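PDB 2FNA: conserved hypothetical protein from Sulfolobus solfataricus, which is an archaeal AAA+ ATPase that binds ADP and probably hydrolyses ATP, its cellular role being unknown. Local coordinates for residues K238-F249 with A262-L273. Numbering follows the deposited sequence.
With ADP (adenosine-5'-diphosphate), chain D; EDO (1,2-ethanediol), chain G.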
loop_
_atom_site.group_PDB
_atom_site.type_symbol
_atom_site.label_atom_id
_atom_site.label_comp_id
_atom_site.label_asym_id
_atom_site.label_seq_id
_atom_site.Cartn_x
_atom_site.Cartn_y
_atom_site.Cartn_z
ATOM N N LYS A 238 -6.226 -23.100 5.254
ATOM C CA LYS A 238 -7.349 -22.306 5.775
ATOM C C LYS A 238 -7.144 -20.786 5.659
ATOM O O LYS A 238 -8.088 -20.039 5.395
ATOM C CB LYS A 238 -7.608 -22.671 7.242
ATOM C CG LYS A 238 -8.436 -23.939 7.467
ATOM C CD LYS A 238 -9.941 -23.657 7.389
ATOM C CE LYS A 238 -10.738 -24.498 8.375
ATOM N NZ LYS A 238 -10.406 -25.952 8.303
ATOM N N ILE A 239 -5.914 -20.331 5.890
ATOM C CA ILE A 239 -5.603 -18.904 5.979
ATOM C C ILE A 239 -5.040 -18.378 4.660
ATOM O O ILE A 239 -5.279 -17.224 4.290
ATOM C CB ILE A 239 -4.554 -18.626 7.117
ATOM C CG1 ILE A 239 -5.105 -19.058 8.489
ATOM C CG2 ILE A 239 -4.107 -17.144 7.120
ATOM C CD1 ILE A 239 -6.428 -18.459 8.805
ATOM N N GLY A 240 -4.242 -19.209 3.991
ATOM C CA GLY A 240 -3.591 -18.838 2.738
ATOM C C GLY A 240 -2.257 -18.158 2.987
ATOM O O GLY A 240 -1.708 -18.223 4.094
ATOM N N GLY A 241 -1.734 -17.516 1.941
ATOM C CA GLY A 241 -0.360 -17.010 1.941
ATOM C C GLY A 241 -0.141 -15.552 2.304
ATOM O O GLY A 241 1.001 -15.098 2.380
ATOM N N ILE A 242 -1.193 -14.779 2.510
ATOM C CA ILE A 242 -0.990 -13.357 2.828
ATOM C C ILE A 242 -0.240 -13.210 4.150
ATOM O O ILE A 242 -0.712 -13.690 5.182
ATOM C CB ILE A 242 -2.322 -12.580 2.830
ATOM C CG1 ILE A 242 -2.855 -12.479 1.382
ATOM C CG2 ILE A 242 -2.201 -11.200 3.506
ATOM C CD1 ILE A 242 -2.021 -11.628 0.436
ATOM N N PRO A 243 0.959 -12.577 4.126
ATOM C CA PRO A 243 1.742 -12.528 5.366
ATOM C C PRO A 243 1.024 -11.959 6.581
ATOM O O PRO A 243 1.205 -12.473 7.695
ATOM C CB PRO A 243 2.959 -11.663 4.989
ATOM C CG PRO A 243 3.144 -11.909 3.540
ATOM C CD PRO A 243 1.701 -12.003 2.993
ATOM N N GLY A 244 0.267 -10.890 6.375
ATOM C CA GLY A 244 -0.464 -10.229 7.446
ATOM C C GLY A 244 -1.430 -11.147 8.161
ATOM O O GLY A 244 -1.579 -11.063 9.390
ATOM N N TRP A 245 -2.101 -12.039 7.422
ATOM C CA TRP A 245 -3.056 -12.934 8.071
ATOM C C TRP A 245 -2.321 -14.057 8.835
ATOM O O TRP A 245 -2.750 -14.486 9.919
ATOM C CB TRP A 245 -3.995 -13.582 7.073
ATOM C CG TRP A 245 -4.841 -12.689 6.230
ATOM C CD1 TRP A 245 -5.110 -12.892 4.942
ATOM C CD2 TRP A 245 -5.574 -11.506 6.619
ATOM N NE1 TRP A 245 -5.945 -11.931 4.474
ATOM C CE2 TRP A 245 -6.250 -11.062 5.480
ATOM C CE3 TRP A 245 -5.728 -10.791 7.811
ATOM C CZ2 TRP A 245 -7.064 -9.935 5.476
ATOM C CZ3 TRP A 245 -6.540 -9.658 7.807
ATOM C CH2 TRP A 245 -7.196 -9.246 6.655
ATOM N N LEU A 246 -1.224 -14.536 8.265
ATOM C CA LEU A 246 -0.414 -15.574 8.907
ATOM C C LEU A 246 0.220 -15.056 10.199
ATOM O O LEU A 246 0.347 -15.792 11.189
ATOM C CB LEU A 246 0.685 -16.040 7.940
ATOM C CG LEU A 246 0.138 -16.913 6.793
ATOM C CD1 LEU A 246 1.202 -17.180 5.811
ATOM C CD2 LEU A 246 -0.420 -18.231 7.308
ATOM N N THR A 247 0.632 -13.789 10.164
ATOM C CA THR A 247 1.168 -13.084 11.332
ATOM C C THR A 247 0.159 -12.996 12.482
ATOM O O THR A 247 0.514 -13.265 13.616
ATOM C CB THR A 247 1.599 -11.649 10.941
ATOM O OG1 THR A 247 2.569 -11.702 9.899
ATOM C CG2 THR A 247 2.221 -10.847 12.122
ATOM N N TYR A 248 -1.061 -12.547 12.183
ATOM C CA TYR A 248 -2.134 -12.470 13.158
ATOM C C TYR A 248 -2.420 -13.857 13.753
ATOM O O TYR A 248 -2.431 -13.994 14.932
ATOM C CB TYR A 248 -3.401 -11.936 12.487
ATOM C CG TYR A 248 -4.502 -11.552 13.450
ATOM C CD1 TYR A 248 -4.521 -10.289 14.029
ATOM C CD2 TYR A 248 -5.532 -12.436 13.766
ATOM C CE1 TYR A 248 -5.540 -9.915 14.919
ATOM C CE2 TYR A 248 -6.541 -12.065 14.654
ATOM C CZ TYR A 248 -6.542 -10.806 15.225
ATOM O OH TYR A 248 -7.553 -10.407 16.145
ATOM N N PHE A 249 -2.595 -14.878 12.905
ATOM C CA PHE A 249 -2.746 -16.255 13.359
ATOM C C PHE A 249 -1.647 -16.650 14.321
ATOM O O PHE A 249 -1.903 -17.222 15.352
ATOM C CB PHE A 249 -2.720 -17.264 12.200
ATOM C CG PHE A 249 -2.573 -18.684 12.679
ATOM C CD1 PHE A 249 -3.680 -19.384 13.159
ATOM C CD2 PHE A 249 -1.334 -19.300 12.715
ATOM C CE1 PHE A 249 -3.556 -20.649 13.649
ATOM C CE2 PHE A 249 -1.215 -20.584 13.204
ATOM C CZ PHE A 249 -2.334 -21.253 13.685
ATOM N N ALA A 262 -7.613 -20.060 17.196
ATOM C CA ALA A 262 -6.707 -19.139 16.480
ATOM C C ALA A 262 -7.038 -18.983 14.993
ATOM O O ALA A 262 -6.943 -17.881 14.448
ATOM C CB ALA A 262 -5.255 -19.539 16.658
ATOM N N ILE A 263 -7.412 -20.074 14.341
ATOM C CA ILE A 263 -7.890 -20.005 12.955
ATOM C C ILE A 263 -9.183 -19.234 12.809
ATOM O O ILE A 263 -9.276 -18.379 11.917
ATOM C CB ILE A 263 -8.059 -21.408 12.349
ATOM C CG1 ILE A 263 -6.672 -21.955 12.010
ATOM C CG2 ILE A 263 -8.956 -21.359 11.073
ATOM C CD1 ILE A 263 -6.640 -23.373 11.594
ATOM N N ASN A 264 -10.182 -19.552 13.651
ATOM C CA ASN A 264 -11.477 -18.918 13.544
ATOM C C ASN A 264 -11.370 -17.433 13.858
ATOM O O ASN A 264 -11.987 -16.613 13.192
ATOM C CB ASN A 264 -12.505 -19.603 14.459
ATOM C CG ASN A 264 -12.952 -20.965 13.928
ATOM O OD1 ASN A 264 -13.069 -21.170 12.717
ATOM N ND2 ASN A 264 -13.206 -21.896 14.836
ATOM N N GLN A 265 -10.589 -17.086 14.872
ATOM C CA GLN A 265 -10.396 -15.675 15.191
ATOM C C GLN A 265 -9.730 -14.906 14.036
ATOM O O GLN A 265 -10.085 -13.739 13.748
ATOM C CB GLN A 265 -9.585 -15.519 16.477
ATOM C CG GLN A 265 -9.350 -14.070 16.850
ATOM C CD GLN A 265 -9.128 -13.875 18.337
ATOM O OE1 GLN A 265 -9.446 -14.746 19.146
ATOM N NE2 GLN A 265 -8.588 -12.717 18.705
ATOM N N THR A 266 -8.788 -15.551 13.360
ATOM C CA THR A 266 -8.095 -14.923 12.212
ATOM C C THR A 266 -9.047 -14.717 11.051
ATOM O O THR A 266 -9.121 -13.625 10.466
ATOM C CB THR A 266 -6.918 -15.767 11.714
ATOM O OG1 THR A 266 -5.958 -15.937 12.763
ATOM C CG2 THR A 266 -6.238 -15.076 10.541
ATOM N N LEU A 267 -9.765 -15.777 10.715
ATOM C CA LEU A 267 -10.839 -15.688 9.725
ATOM C C LEU A 267 -11.854 -14.606 10.023
ATOM O O LEU A 267 -12.202 -13.836 9.133
ATOM C CB LEU A 267 -11.522 -17.024 9.583
ATOM C CG LEU A 267 -10.609 -18.123 9.026
ATOM C CD1 LEU A 267 -11.417 -19.407 8.866
ATOM C CD2 LEU A 267 -9.986 -17.738 7.707
ATOM N N GLU A 268 -12.319 -14.497 11.266
ATOM C CA GLU A 268 -13.345 -13.487 11.568
ATOM C C GLU A 268 -12.782 -12.065 11.504
ATOM O O GLU A 268 -13.460 -11.147 11.021
ATOM C CB GLU A 268 -14.043 -13.748 12.917
ATOM C CG GLU A 268 -14.690 -15.131 13.056
ATOM C CD GLU A 268 -15.670 -15.501 11.916
ATOM O OE1 GLU A 268 -16.475 -14.629 11.490
ATOM O OE2 GLU A 268 -15.635 -16.685 11.469
ATOM N N TYR A 269 -11.541 -11.884 11.976
ATOM C CA TYR A 269 -10.842 -10.612 11.884
ATOM C C TYR A 269 -10.592 -10.223 10.422
ATOM O O TYR A 269 -10.847 -9.071 10.031
ATOM C CB TYR A 269 -9.513 -10.630 12.686
ATOM C CG TYR A 269 -8.554 -9.491 12.352
ATOM C CD1 TYR A 269 -8.837 -8.172 12.708
ATOM C CD2 TYR A 269 -7.349 -9.740 11.693
ATOM C CE1 TYR A 269 -7.964 -7.135 12.380
ATOM C CE2 TYR A 269 -6.470 -8.721 11.390
ATOM C CZ TYR A 269 -6.784 -7.418 11.734
ATOM O OH TYR A 269 -5.906 -6.398 11.415
ATOM N N ALA A 270 -10.094 -11.165 9.614
ATOM C CA ALA A 270 -9.925 -10.940 8.172
ATOM C C ALA A 270 -11.214 -10.509 7.506
ATOM O O ALA A 270 -11.244 -9.502 6.807
ATOM C CB ALA A 270 -9.392 -12.192 7.486
ATOM N N LYS A 271 -12.300 -11.229 7.758
ATOM C CA LYS A 271 -13.581 -10.924 7.097
ATOM C C LYS A 271 -14.054 -9.515 7.419
ATOM O O LYS A 271 -14.506 -8.793 6.549
ATOM C CB LYS A 271 -14.658 -11.937 7.482
ATOM C CG LYS A 271 -14.484 -13.299 6.841
ATOM C CD LYS A 271 -15.587 -14.295 7.288
ATOM C CE LYS A 271 -15.097 -15.283 8.355
ATOM N NZ LYS A 271 -16.227 -16.097 8.889
ATOM N N LYS A 272 -13.942 -9.129 8.677
ATOM C CA LYS A 272 -14.337 -7.786 9.127
ATOM C C LYS A 272 -13.493 -6.723 8.440
ATOM O O LYS A 272 -14.007 -5.736 7.880
ATOM C CB LYS A 272 -14.189 -7.662 10.642
ATOM C CG LYS A 272 -15.485 -7.885 11.427
ATOM C CD LYS A 272 -15.226 -7.830 12.935
ATOM N N LEU A 273 -12.182 -6.924 8.471
ATOM C CA LEU A 273 -11.297 -5.974 7.831
ATOM C C LEU A 273 -11.502 -5.904 6.322
ATOM O O LEU A 273 -11.636 -4.832 5.774
ATOM C CB LEU A 273 -9.851 -6.271 8.198
ATOM C CG LEU A 273 -8.844 -5.201 7.765
ATOM C CD1 LEU A 273 -9.211 -3.842 8.288
ATOM C CD2 LEU A 273 -7.449 -5.623 8.285
HETATM P PB ADP D . 1.401 -3.765 3.677
HETATM O O1B ADP D . 1.902 -4.445 2.443
HETATM O O2B ADP D . -0.119 -3.839 3.786
HETATM O O3B ADP D . 1.976 -2.425 3.990
HETATM P PA ADP D . 2.527 -4.464 6.317
HETATM O O1A ADP D . 3.968 -4.064 6.308
HETATM O O2A ADP D . 1.679 -3.469 6.991
HETATM O O3A ADP D . 1.887 -4.824 4.865
HETATM O "O5'" ADP D . 2.477 -5.931 6.924
HETATM C "C5'" ADP D . 1.243 -6.582 7.271
HETATM C "C4'" ADP D . 1.435 -7.417 8.535
HETATM O "O4'" ADP D . 2.175 -8.595 8.276
HETATM C "C3'" ADP D . 2.186 -6.727 9.631
HETATM O "O3'" ADP D . 1.733 -7.295 10.879
HETATM C "C2'" ADP D . 3.623 -7.150 9.423
HETATM O "O2'" ADP D . 4.383 -7.127 10.622
HETATM C "C1'" ADP D . 3.420 -8.562 8.950
HETATM N N9 ADP D . 4.402 -9.056 7.991
HETATM C C8 ADP D . 4.297 -8.986 6.647
HETATM N N7 ADP D . 5.332 -9.596 6.070
HETATM C C5 ADP D . 6.137 -10.050 7.060
HETATM C C6 ADP D . 7.409 -10.798 7.163
HETATM N N6 ADP D . 8.073 -11.168 6.049
HETATM N N1 ADP D . 7.889 -11.105 8.402
HETATM C C2 ADP D . 7.238 -10.757 9.528
HETATM N N3 ADP D . 6.074 -10.084 9.511
HETATM C C4 ADP D . 5.499 -9.725 8.330
HETATM C C1 EDO G . -2.486 -7.608 9.256
HETATM O O1 EDO G . -3.525 -6.665 8.932
HETATM C C2 EDO G . -2.659 -8.138 10.687
HETATM O O2 EDO G . -1.422 -8.028 11.406
#
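Y248 and Y269 lie face over face in an offset stack, with ring centroids 4.2 Å apart and planes 15° from parallel. CD2 of Y269 sits above the centre of the Y248 ring. CG of Y248 stands anti to the backbone N (chi1 -168°), which carries the ring across to helix 259-282. W245 extends the aromatic cluster. Its plane is almost perpendicular to that of Y269, and CE2 of Y269 comes to its edge, 3.7 Å from W245 CZ3. One face of the indole is covered by A270, whose CB makes a CH-pi contact 3.6 Å from the centroid of the six-membered ring. The W245 side chain is thus a knob in a hole formed by T266, Y269, A270 and L273. T266 returns the pattern, seated among I239, W245, Y248 and F249. This knobs-into-holes packing joins helix 259-282 to helix 243-256, in the helical region beside the P-loop ATPase core, with I239 at the end of helix 232-239 completing the second hole. The axes of 243-249 and 262-273 run roughly antiparallel, at 138°. With an alanine in place of Y248, the face of Y269 that Y248 covers would probably lose its stacking partner, leaving that ring freer to turn. At the far end, CE1 of F249 meets CB of A262 at 3.6 Å and also touches I263. I239 sends CD1 to CG2 of T266 and CD2 of L267.

OG1 of T266 bonds back to A262 O at 2.8 Å, an acceptor shared with T266 N. This fixes the hydroxyl at the edge of the Y248 ring and leaves CG2 pointing to W245 O. The indole is held from its other end by a hydrogen bond from NE1 to E349, and L351 of helix 350-355 touches both W245 and A270. On the nucleotide side of helix 243-256, P243, G244 and T247 line the ADP pocket.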